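Side-chain contacts in polyketide synthase associated protein 5 (Mycobacterium tuberculosis, PDB 1Q9J), which probably catalyses the final step of phthiocerol dimycocerosate synthesis, transferring mycocerosyl groups from mycocerosic acid synthase onto the alcohols of phthiocerol and its relatives: residues A[56-61]-A[66-71]; A[98-103]-A[121-126]; A[244-249]-A[260-265]; A[288-293]-A[304-309]. All coordinates share one frame; numbering follows the deposited sequence.

Contact 1. Residues A[56-61]-A[66-71]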
# COMPACT_ATOMS: atom_id res chain seq x y z
N HIS A 56 -6.18 -12.02 -16.06
CA HIS A 56 -7.15 -10.95 -16.01
C HIS A 56 -8.37 -11.44 -15.26
O HIS A 56 -8.45 -12.62 -14.92
CB HIS A 56 -7.56 -10.53 -17.42
CG HIS A 56 -8.21 -11.62 -18.21
ND1 HIS A 56 -7.49 -12.49 -19.01
CD2 HIS A 56 -9.50 -12.01 -18.30
CE1 HIS A 56 -8.31 -13.37 -19.55
NE2 HIS A 56 -9.54 -13.10 -19.13
N LEU A 57 -9.31 -10.54 -15.01
CA LEU A 57 -10.52 -10.87 -14.27
C LEU A 57 -11.75 -10.93 -15.15
O LEU A 57 -11.89 -10.15 -16.08
CB LEU A 57 -10.76 -9.85 -13.17
CG LEU A 57 -9.75 -9.76 -12.05
CD1 LEU A 57 -9.80 -8.38 -11.46
CD2 LEU A 57 -10.01 -10.83 -11.02
N GLU A 58 -12.65 -11.84 -14.81
CA GLU A 58 -13.90 -12.02 -15.53
C GLU A 58 -14.98 -12.24 -14.49
O GLU A 58 -14.88 -13.17 -13.70
CB GLU A 58 -13.79 -13.22 -16.46
CG GLU A 58 -12.89 -12.98 -17.66
CD GLU A 58 -12.87 -14.16 -18.63
OE1 GLU A 58 -13.84 -14.94 -18.62
OE2 GLU A 58 -11.89 -14.27 -19.40
N GLN A 59 -16.00 -11.40 -14.48
CA GLN A 59 -17.07 -11.56 -13.50
C GLN A 59 -17.96 -12.74 -13.88
O GLN A 59 -18.65 -12.71 -14.89
CB GLN A 59 -17.89 -10.29 -13.40
CG GLN A 59 -18.22 -9.69 -14.74
CD GLN A 59 -18.91 -8.35 -14.61
OE1 GLN A 59 -19.95 -8.24 -13.94
NE2 GLN A 59 -18.34 -7.32 -15.24
N SER A 60 -17.92 -13.77 -13.04
CA SER A 60 -18.70 -14.98 -13.26
C SER A 60 -20.19 -14.72 -13.16
O SER A 60 -20.63 -13.70 -12.61
CB SER A 60 -18.34 -16.04 -12.22
OG SER A 60 -18.90 -15.70 -10.96
N SER A 61 -20.98 -15.65 -13.69
CA SER A 61 -22.43 -15.56 -13.65
C SER A 61 -22.86 -15.50 -12.19
O SER A 61 -23.83 -14.82 -11.84
CB SER A 61 -23.05 -16.78 -14.33
OG SER A 61 -22.66 -16.86 -15.69
N ASN A 66 -13.70 -14.19 -11.55
CA ASN A 66 -12.76 -15.23 -11.92
C ASN A 66 -11.45 -14.64 -12.37
O ASN A 66 -11.40 -13.63 -13.06
CB ASN A 66 -13.29 -16.10 -13.06
CG ASN A 66 -14.23 -17.18 -12.58
OD1 ASN A 66 -14.06 -17.74 -11.50
ND2 ASN A 66 -15.23 -17.50 -13.40
N LEU A 67 -10.38 -15.28 -11.95
CA LEU A 67 -9.06 -14.89 -12.34
C LEU A 67 -8.83 -15.89 -13.48
O LEU A 67 -8.77 -17.10 -13.24
CB LEU A 67 -8.10 -15.16 -11.19
CG LEU A 67 -6.68 -14.69 -11.41
CD1 LEU A 67 -6.62 -13.18 -11.27
CD2 LEU A 67 -5.77 -15.36 -10.42
N VAL A 68 -8.78 -15.38 -14.71
CA VAL A 68 -8.59 -16.22 -15.88
C VAL A 68 -7.17 -16.08 -16.36
O VAL A 68 -6.61 -14.99 -16.36
CB VAL A 68 -9.57 -15.82 -17.01
CG1 VAL A 68 -9.33 -16.68 -18.26
CG2 VAL A 68 -11.00 -16.01 -16.52
N ALA A 69 -6.57 -17.20 -16.77
CA ALA A 69 -5.18 -17.16 -17.21
C ALA A 69 -4.99 -16.68 -18.65
O ALA A 69 -5.84 -16.89 -19.52
CB ALA A 69 -4.54 -18.53 -17.03
N ASP A 70 -3.86 -16.02 -18.86
CA ASP A 70 -3.48 -15.52 -20.16
C ASP A 70 -2.16 -16.17 -20.56
O ASP A 70 -1.73 -17.16 -19.97
CB ASP A 70 -3.32 -14.00 -20.14
CG ASP A 70 -4.65 -13.27 -20.10
OD1 ASP A 70 -5.56 -13.64 -20.87
OD2 ASP A 70 -4.80 -12.31 -19.31
N ASP A 71 -1.53 -15.59 -21.57
CA ASP A 71 -0.26 -16.07 -22.09
C ASP A 71 0.80 -15.07 -21.69
O ASP A 71 0.50 -13.91 -21.44
CB ASP A 71 -0.35 -16.17 -23.61
CG ASP A 71 -1.46 -15.30 -24.17
OD1 ASP A 71 -2.65 -15.64 -23.97
OD2 ASP A 71 -1.15 -14.26 -24.80

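Contact 2. Residues A[98-103]-A[121-126]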
# COMPACT_ATOMS: atom_id res chain seq x y z
N LEU A 98 -5.73 1.02 -18.23
CA LEU A 98 -5.67 -0.13 -17.35
C LEU A 98 -7.04 -0.78 -17.37
O LEU A 98 -8.04 -0.10 -17.19
CB LEU A 98 -5.34 0.30 -15.92
CG LEU A 98 -4.08 1.13 -15.77
CD1 LEU A 98 -4.09 1.75 -14.41
CD2 LEU A 98 -2.84 0.29 -15.99
N ASP A 99 -7.08 -2.09 -17.57
CA ASP A 99 -8.35 -2.79 -17.61
C ASP A 99 -8.25 -4.19 -17.01
O ASP A 99 -7.53 -5.04 -17.53
CB ASP A 99 -8.82 -2.89 -19.06
CG ASP A 99 -10.19 -3.54 -19.18
OD1 ASP A 99 -10.64 -3.78 -20.31
OD2 ASP A 99 -10.82 -3.79 -18.13
N GLN A 100 -8.99 -4.42 -15.93
CA GLN A 100 -9.02 -5.72 -15.25
C GLN A 100 -9.27 -6.89 -16.19
O GLN A 100 -8.56 -7.89 -16.16
CB GLN A 100 -10.13 -5.77 -14.21
CG GLN A 100 -10.02 -4.79 -13.10
CD GLN A 100 -11.17 -4.95 -12.12
OE1 GLN A 100 -11.08 -4.51 -10.98
NE2 GLN A 100 -12.25 -5.59 -12.56
N SER A 101 -10.32 -6.75 -17.00
CA SER A 101 -10.73 -7.79 -17.94
C SER A 101 -9.64 -8.12 -18.95
O SER A 101 -9.69 -9.16 -19.60
CB SER A 101 -11.97 -7.33 -18.69
OG SER A 101 -11.74 -6.07 -19.27
N VAL A 102 -8.64 -7.25 -19.05
CA VAL A 102 -7.56 -7.48 -19.99
C VAL A 102 -6.23 -7.91 -19.37
O VAL A 102 -5.81 -9.04 -19.54
CB VAL A 102 -7.31 -6.22 -20.85
CG1 VAL A 102 -6.19 -6.48 -21.86
CG2 VAL A 102 -8.59 -5.81 -21.56
N SER A 103 -5.57 -7.01 -18.65
CA SER A 103 -4.27 -7.31 -18.03
C SER A 103 -4.25 -6.84 -16.57
O SER A 103 -5.06 -6.00 -16.18
CB SER A 103 -3.18 -6.60 -18.85
OG SER A 103 -1.89 -6.79 -18.33
N TYR A 121 2.60 -1.19 -12.82
CA TYR A 121 1.18 -1.16 -12.49
C TYR A 121 0.78 -2.57 -12.13
O TYR A 121 1.05 -3.52 -12.88
CB TYR A 121 0.34 -0.67 -13.66
CG TYR A 121 0.61 0.76 -14.03
CD1 TYR A 121 1.67 1.09 -14.86
CD2 TYR A 121 -0.22 1.79 -13.56
CE1 TYR A 121 1.91 2.41 -15.21
CE2 TYR A 121 0.01 3.12 -13.89
CZ TYR A 121 1.08 3.42 -14.72
OH TYR A 121 1.34 4.74 -15.04
N LEU A 122 0.13 -2.69 -10.99
CA LEU A 122 -0.25 -3.99 -10.48
C LEU A 122 -1.64 -3.96 -9.90
O LEU A 122 -1.95 -3.14 -9.04
CB LEU A 122 0.75 -4.37 -9.41
CG LEU A 122 0.74 -5.80 -8.90
CD1 LEU A 122 0.96 -6.79 -10.04
CD2 LEU A 122 1.85 -5.90 -7.87
N HIS A 123 -2.50 -4.85 -10.36
CA HIS A 123 -3.83 -4.89 -9.81
C HIS A 123 -3.72 -5.33 -8.34
O HIS A 123 -3.06 -6.33 -8.03
CB HIS A 123 -4.70 -5.84 -10.60
CG HIS A 123 -6.15 -5.69 -10.30
ND1 HIS A 123 -6.98 -4.90 -11.07
CD2 HIS A 123 -6.89 -6.12 -9.25
CE1 HIS A 123 -8.18 -4.85 -10.50
NE2 HIS A 123 -8.14 -5.57 -9.40
N HIS A 124 -4.37 -4.59 -7.46
CA HIS A 124 -4.32 -4.87 -6.02
C HIS A 124 -4.84 -6.23 -5.55
O HIS A 124 -4.57 -6.67 -4.43
CB HIS A 124 -5.04 -3.75 -5.26
CG HIS A 124 -4.50 -3.50 -3.87
ND1 HIS A 124 -4.44 -4.48 -2.91
CD2 HIS A 124 -4.08 -2.36 -3.28
CE1 HIS A 124 -4.01 -3.96 -1.78
NE2 HIS A 124 -3.78 -2.67 -1.97
N CYS A 125 -5.57 -6.92 -6.42
CA CYS A 125 -6.10 -8.21 -6.05
C CYS A 125 -4.95 -9.24 -6.11
O CYS A 125 -5.10 -10.39 -5.72
CB CYS A 125 -7.24 -8.61 -6.99
SG CYS A 125 -6.72 -9.48 -8.54
N MET A 126 -3.80 -8.81 -6.59
CA MET A 126 -2.69 -9.72 -6.68
C MET A 126 -1.59 -9.44 -5.68
O MET A 126 -0.63 -10.20 -5.58
CB MET A 126 -2.12 -9.65 -8.08
CG MET A 126 -3.15 -10.06 -9.11
SD MET A 126 -3.35 -11.86 -9.16
CE MET A 126 -1.73 -12.21 -9.78

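Contact 3. Residues A[244-249]-A[260-265]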
# COMPACT_ATOMS: atom_id res chain seq x y z
N ALA A 244 -0.14 12.84 15.15
CA ALA A 244 -0.19 14.10 14.43
C ALA A 244 -1.37 14.13 13.47
O ALA A 244 -2.11 15.12 13.38
CB ALA A 244 1.12 14.32 13.67
N ILE A 245 -1.56 13.05 12.73
CA ILE A 245 -2.67 12.96 11.79
C ILE A 245 -4.01 13.04 12.53
O ILE A 245 -4.87 13.84 12.18
CB ILE A 245 -2.59 11.63 11.00
CG1 ILE A 245 -1.38 11.68 10.09
CG2 ILE A 245 -3.86 11.40 10.19
CD1 ILE A 245 -1.02 10.36 9.53
N LEU A 246 -4.16 12.22 13.57
CA LEU A 246 -5.40 12.19 14.33
C LEU A 246 -5.73 13.51 15.03
O LEU A 246 -6.90 13.90 15.12
CB LEU A 246 -5.36 11.04 15.35
CG LEU A 246 -5.55 9.65 14.76
CD1 LEU A 246 -5.15 8.59 15.76
CD2 LEU A 246 -7.01 9.47 14.34
N LEU A 247 -4.71 14.20 15.54
CA LEU A 247 -4.94 15.48 16.20
C LEU A 247 -5.54 16.44 15.18
O LEU A 247 -6.65 16.94 15.35
CB LEU A 247 -3.63 16.05 16.74
CG LEU A 247 -3.12 15.32 17.97
CD1 LEU A 247 -1.82 15.92 18.42
CD2 LEU A 247 -4.16 15.40 19.06
N THR A 248 -4.77 16.67 14.11
CA THR A 248 -5.18 17.55 13.02
C THR A 248 -6.60 17.27 12.53
O THR A 248 -7.35 18.19 12.24
CB THR A 248 -4.23 17.43 11.82
OG1 THR A 248 -2.89 17.74 12.24
CG2 THR A 248 -4.65 18.38 10.71
N GLU A 249 -6.97 16.00 12.44
CA GLU A 249 -8.30 15.67 11.97
C GLU A 249 -9.35 16.32 12.85
O GLU A 249 -10.38 16.78 12.36
CB GLU A 249 -8.52 14.16 11.96
CG GLU A 249 -7.99 13.46 10.71
CD GLU A 249 -8.67 13.93 9.44
OE1 GLU A 249 -9.92 14.02 9.43
OE2 GLU A 249 -7.96 14.21 8.45
N ILE A 260 -12.81 10.03 16.77
CA ILE A 260 -12.24 9.87 15.45
C ILE A 260 -11.80 8.43 15.23
O ILE A 260 -10.74 8.01 15.71
CB ILE A 260 -11.01 10.76 15.24
CG1 ILE A 260 -11.43 12.23 15.27
CG2 ILE A 260 -10.34 10.43 13.91
CD1 ILE A 260 -10.26 13.18 15.22
N PRO A 261 -12.61 7.65 14.51
CA PRO A 261 -12.31 6.24 14.23
C PRO A 261 -11.05 6.12 13.36
O PRO A 261 -10.97 6.73 12.29
CB PRO A 261 -13.57 5.75 13.52
CG PRO A 261 -14.09 6.99 12.86
CD PRO A 261 -13.90 8.04 13.92
N TYR A 262 -10.08 5.35 13.83
CA TYR A 262 -8.83 5.17 13.10
C TYR A 262 -8.61 3.72 12.67
O TYR A 262 -9.02 2.79 13.37
CB TYR A 262 -7.67 5.67 13.98
CG TYR A 262 -6.30 5.57 13.35
CD1 TYR A 262 -6.08 5.90 12.02
CD2 TYR A 262 -5.21 5.18 14.12
CE1 TYR A 262 -4.79 5.86 11.47
CE2 TYR A 262 -3.93 5.14 13.59
CZ TYR A 262 -3.72 5.47 12.27
OH TYR A 262 -2.44 5.40 11.75
N VAL A 263 -8.00 3.54 11.51
CA VAL A 263 -7.73 2.19 11.01
C VAL A 263 -6.43 2.16 10.23
O VAL A 263 -6.16 3.05 9.42
CB VAL A 263 -8.85 1.68 10.09
CG1 VAL A 263 -8.55 0.25 9.67
CG2 VAL A 263 -10.20 1.75 10.78
N TYR A 264 -5.61 1.15 10.48
CA TYR A 264 -4.35 1.01 9.76
C TYR A 264 -4.08 -0.46 9.51
O TYR A 264 -4.67 -1.35 10.15
CB TYR A 264 -3.18 1.68 10.51
CG TYR A 264 -3.00 1.23 11.94
CD1 TYR A 264 -1.84 0.60 12.35
CD2 TYR A 264 -4.01 1.43 12.88
CE1 TYR A 264 -1.67 0.17 13.66
CE2 TYR A 264 -3.85 1.01 14.19
CZ TYR A 264 -2.69 0.38 14.58
OH TYR A 264 -2.55 -0.04 15.88
N PRO A 265 -3.17 -0.75 8.56
CA PRO A 265 -2.82 -2.12 8.20
C PRO A 265 -1.91 -2.87 9.18
O PRO A 265 -1.11 -2.25 9.87
CB PRO A 265 -2.16 -1.94 6.84
CG PRO A 265 -1.41 -0.64 7.03
CD PRO A 265 -2.42 0.23 7.74

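Contact 4. Residues A[288-293]-A[304-309]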
# COMPACT_ATOMS: atom_id res chain seq x y z
N ALA A 288 -6.45 -2.96 11.93
CA ALA A 288 -6.46 -2.67 13.35
C ALA A 288 -7.32 -1.43 13.57
O ALA A 288 -7.03 -0.37 13.02
CB ALA A 288 -5.03 -2.43 13.83
N SER A 289 -8.38 -1.56 14.36
CA SER A 289 -9.25 -0.42 14.64
C SER A 289 -8.79 0.29 15.91
O SER A 289 -8.05 -0.27 16.72
CB SER A 289 -10.71 -0.86 14.79
OG SER A 289 -10.89 -1.74 15.88
N TYR A 290 -9.24 1.53 16.07
CA TYR A 290 -8.87 2.34 17.23
C TYR A 290 -9.68 3.62 17.27
O TYR A 290 -9.47 4.51 16.44
CB TYR A 290 -7.40 2.71 17.16
CG TYR A 290 -7.01 3.67 18.25
CD1 TYR A 290 -6.92 3.25 19.57
CD2 TYR A 290 -6.77 5.01 17.97
CE1 TYR A 290 -6.58 4.13 20.59
CE2 TYR A 290 -6.44 5.91 18.98
CZ TYR A 290 -6.34 5.46 20.28
OH TYR A 290 -5.99 6.34 21.28
N LEU A 291 -10.58 3.74 18.24
CA LEU A 291 -11.42 4.93 18.38
C LEU A 291 -10.70 6.02 19.16
O LEU A 291 -10.69 6.01 20.38
CB LEU A 291 -12.72 4.58 19.10
CG LEU A 291 -13.83 5.62 19.09
CD1 LEU A 291 -14.20 5.98 17.65
CD2 LEU A 291 -15.03 5.06 19.84
N ALA A 292 -10.09 6.96 18.44
CA ALA A 292 -9.37 8.05 19.08
C ALA A 292 -10.33 9.11 19.58
O ALA A 292 -11.24 9.55 18.86
CB ALA A 292 -8.38 8.67 18.10
N GLU A 293 -10.13 9.52 20.83
CA GLU A 293 -10.97 10.54 21.45
C GLU A 293 -10.08 11.70 21.86
O GLU A 293 -9.59 11.76 22.98
CB GLU A 293 -11.69 9.94 22.66
CG GLU A 293 -12.48 8.69 22.29
CD GLU A 293 -13.21 8.09 23.46
OE1 GLU A 293 -12.57 7.84 24.51
OE2 GLU A 293 -14.43 7.85 23.33
N ALA A 304 -0.34 8.69 21.04
CA ALA A 304 0.56 7.77 20.36
C ALA A 304 0.71 6.46 21.11
O ALA A 304 0.55 5.38 20.54
CB ALA A 304 1.92 8.42 20.17
N SER A 305 1.02 6.55 22.40
CA SER A 305 1.23 5.36 23.24
C SER A 305 -0.01 4.51 23.42
O SER A 305 0.07 3.28 23.43
CB SER A 305 1.76 5.77 24.62
OG SER A 305 3.13 6.16 24.53
N ASP A 306 -1.16 5.16 23.55
CA ASP A 306 -2.40 4.42 23.72
C ASP A 306 -2.68 3.59 22.47
O ASP A 306 -3.10 2.43 22.57
CB ASP A 306 -3.55 5.39 23.99
CG ASP A 306 -4.82 4.67 24.35
OD1 ASP A 306 -4.79 3.79 25.24
OD2 ASP A 306 -5.86 4.97 23.73
N ILE A 307 -2.46 4.17 21.30
CA ILE A 307 -2.67 3.46 20.05
C ILE A 307 -1.78 2.22 20.03
O ILE A 307 -2.26 1.09 19.93
CB ILE A 307 -2.33 4.33 18.82
CG1 ILE A 307 -3.16 5.61 18.83
CG2 ILE A 307 -2.62 3.54 17.53
CD1 ILE A 307 -2.91 6.51 17.64
N VAL A 308 -0.47 2.45 20.13
CA VAL A 308 0.47 1.35 20.11
C VAL A 308 0.13 0.26 21.09
O VAL A 308 0.31 -0.92 20.81
CB VAL A 308 1.89 1.78 20.46
CG1 VAL A 308 2.77 0.54 20.50
CG2 VAL A 308 2.41 2.78 19.47
N ALA A 309 -0.34 0.65 22.27
CA ALA A 309 -0.68 -0.34 23.27
C ALA A 309 -1.89 -1.13 22.83
O ALA A 309 -1.87 -2.36 22.85
CB ALA A 309 -0.93 0.33 24.61

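Contact 1. Residues A[56-61]-A[66-71]
His56 ND1 donates to Asp70 OD2 at 2.7 Å in a nearly straight bond (176° at the hydrogen). The oxygen lies in the imidazole plane and is met on its syn side, somewhat out of the carboxylate plane. At the other side of the ring, His56 NE2 donates to Glu58 OE2 at 2.6 Å, using the anti lone pair of that oxygen. With an acceptor at each nitrogen the ring cannot easily rotate, and two carboxylates so close would probably favour a protonated imidazolium. A chi1 of 61° lays the His56 ring alongside Val68, pointing the same way, with Val68 CB 3.4 Å from His56 NE2. Val68 CG2 lies 3.4 Å from Glu58 CD, so the valine packs against both ring and carboxylate, beside the bond that joins them. Beneath these side chains the backbones pair antiparallel: Val68 N reaches His56 O at 2.8 Å, while Glu58 and Asn66 exchange two bonds. On the opposite face Leu57 CD2 meets Leu67 CD1 at 4.1 Å, and Leu67 also touches Val52 and Leu104. Beyond the last pair, Ser60 OG bonds to Gly64 O within the turn. The arrangement is that of a beta hairpin, strands 55-59 and 65-69, in a three-stranded antiparallel sheet completed by strand 6-9.

Contact 2. Residues A[98-103]-A[121-126]
Gln100 and His123 meet because their torsions send them toward one another: Gln100 sets CG beside its own backbone N (chi1 -62°) and runs on extended, whereas His123 turns its ring to the trans position (chi1 -166°), toward the 98-103 loop. His123 is the first histidine of the HHxxxDG signature of this acyltransferase superfamily. The second, His124, is by similarity the proton acceptor, and Asp128 of the same motif probably organises the active site. Gln100 comes to the CE1 corner of the His123 ring, with Gln100 CG 3.2 Å and Gln100 CD 3.4 Å from His123 CE1. The amide group stands steeply to the imidazole, their planes 65° apart. The ring is placed from other directions by Phe23, edge-to-face, and by a weak bond from NE2 to Phe17 O. Two residues earlier on strand 117-123, Tyr121 faces the loop as well. Both methyls of Leu98 approach one ortho carbon of its ring, CD2 at 3.9 Å and CD1 at 4.0 Å from Tyr121 CD2, and the two side chains lie about perpendicular. Tyr369 touches Leu98 and packs edge-to-face with Tyr121, in a buried part of the fold. The loop holds its own shape through Asp99, whose OD1 forms a salt bridge with Arg97. Asp99 O accepts from the backbone N of both Val102 and Ser103, and Ser101 OG donates to Asp99 OD2 at 2.7 Å from above the carboxylate plane.

Contact 3. Residues A[244-249]-A[260-265]
A helix lying on the face of a beta-sheet, followed in the chain by a strand of that sheet running back beneath it, brings Leu246 onto Ile260 and Tyr262. The short axes of 244-249 and 260-265 pass 9.8 Å apart and run nearly antiparallel, at 153°. Leu246 carries most of the contact. Leu246 CD2 sits 3.5 Å from Ile260 CG2, the two side chains sliding past each other in opposite directions. The other methyl, Leu246 CD1, lies 3.8 Å from Tyr262 CD2, with Leu246 CG over one face of the tyrosine ring. That ring is presented to the leucine because Tyr262 CG is trans to the backbone N (chi1 -179°). Strand 260-267 is an inner strand of the six-stranded mixed sheet, flanked by strands 285-292 and 342-345, and helix 237-253 is among those that cover it; Leu246 also packs on Ile307 of helix 300-317. Ile260 CD1 reaches the backbone O of Leu246 and, one turn on, touches Glu249 CB at 3.8 Å. Only the aliphatic root of Glu249 serves the contact: its bent chain carries the carboxylate off to Arg253, by a salt bridge from OE1, and to Tyr379 OH, bonded to OE2.

Contact 4. Residues A[288-293]-A[304-309]
Tyr290 meets two successive residues of a helix, Asp306 at its hydroxyl and Ile307 over one ring face. The strand is 285-292, at the margin of the six-stranded mixed sheet, and the helix is 300-317, packed on one face of it. The pairing is thus a strand-to-helix contact in the alpha/beta layering of the C-terminal part of the fold. Tyr290 carries CG trans to its backbone N (chi1 174°), which extends the ring from the strand toward the helix. Ile307 then comes down on that ring at about a right angle. Ile307 CG1 forms a CH-pi contact 3.7 Å from the centroid of the Tyr290 ring and 28° off the normal. Ile307 CG1 is displaced toward the rim, 3.3 Å from Tyr290 CE2, and Ile307 CD1 follows at 3.8 Å from the same CE2 of Tyr290. Leu303 and Thr310, about a turn before and after, also touch the tyrosine, while Ile307 itself reaches Tyr264. Asp306, like Tyr290, places CG trans to the backbone N, and its carboxylate swings round to the edge of the phenol, the two planes 64° apart. The tyrosine thus has a polar partner at its hydroxyl edge, the exposed Asp306, and an apolar one, the buried Ile307, over a face. The side chain of Ile307 is about 10 Å from that of Arg312, which probably matters for recognising the carrier protein. The bond itself runs from Tyr290 OH to Asp306 OD2 at 2.8 Å, received on the anti lone pair of that oxygen.

In the fold
The four contacts follow one another along the chain and form two pairs on opposite sides of its centre, consistent with the enzyme's two related structural domains. Contacts 1 and 2, centres 11 Å apart, join where Leu57 N probably bonds to Gln100 O at 3.0 Å, tying the hairpin to the loop beside the histidine motif. Contacts 3 and 4, centres 9 Å apart, share the six-stranded sheet: strands 260-267 and 285-292 are neighbours in it, and helices 237-253 and 300-317 also touch. Between the pairs, centres lie 30 to 40 Å apart, though the nearest atoms of contacts 2 and 3 are only about 9 Å from each other.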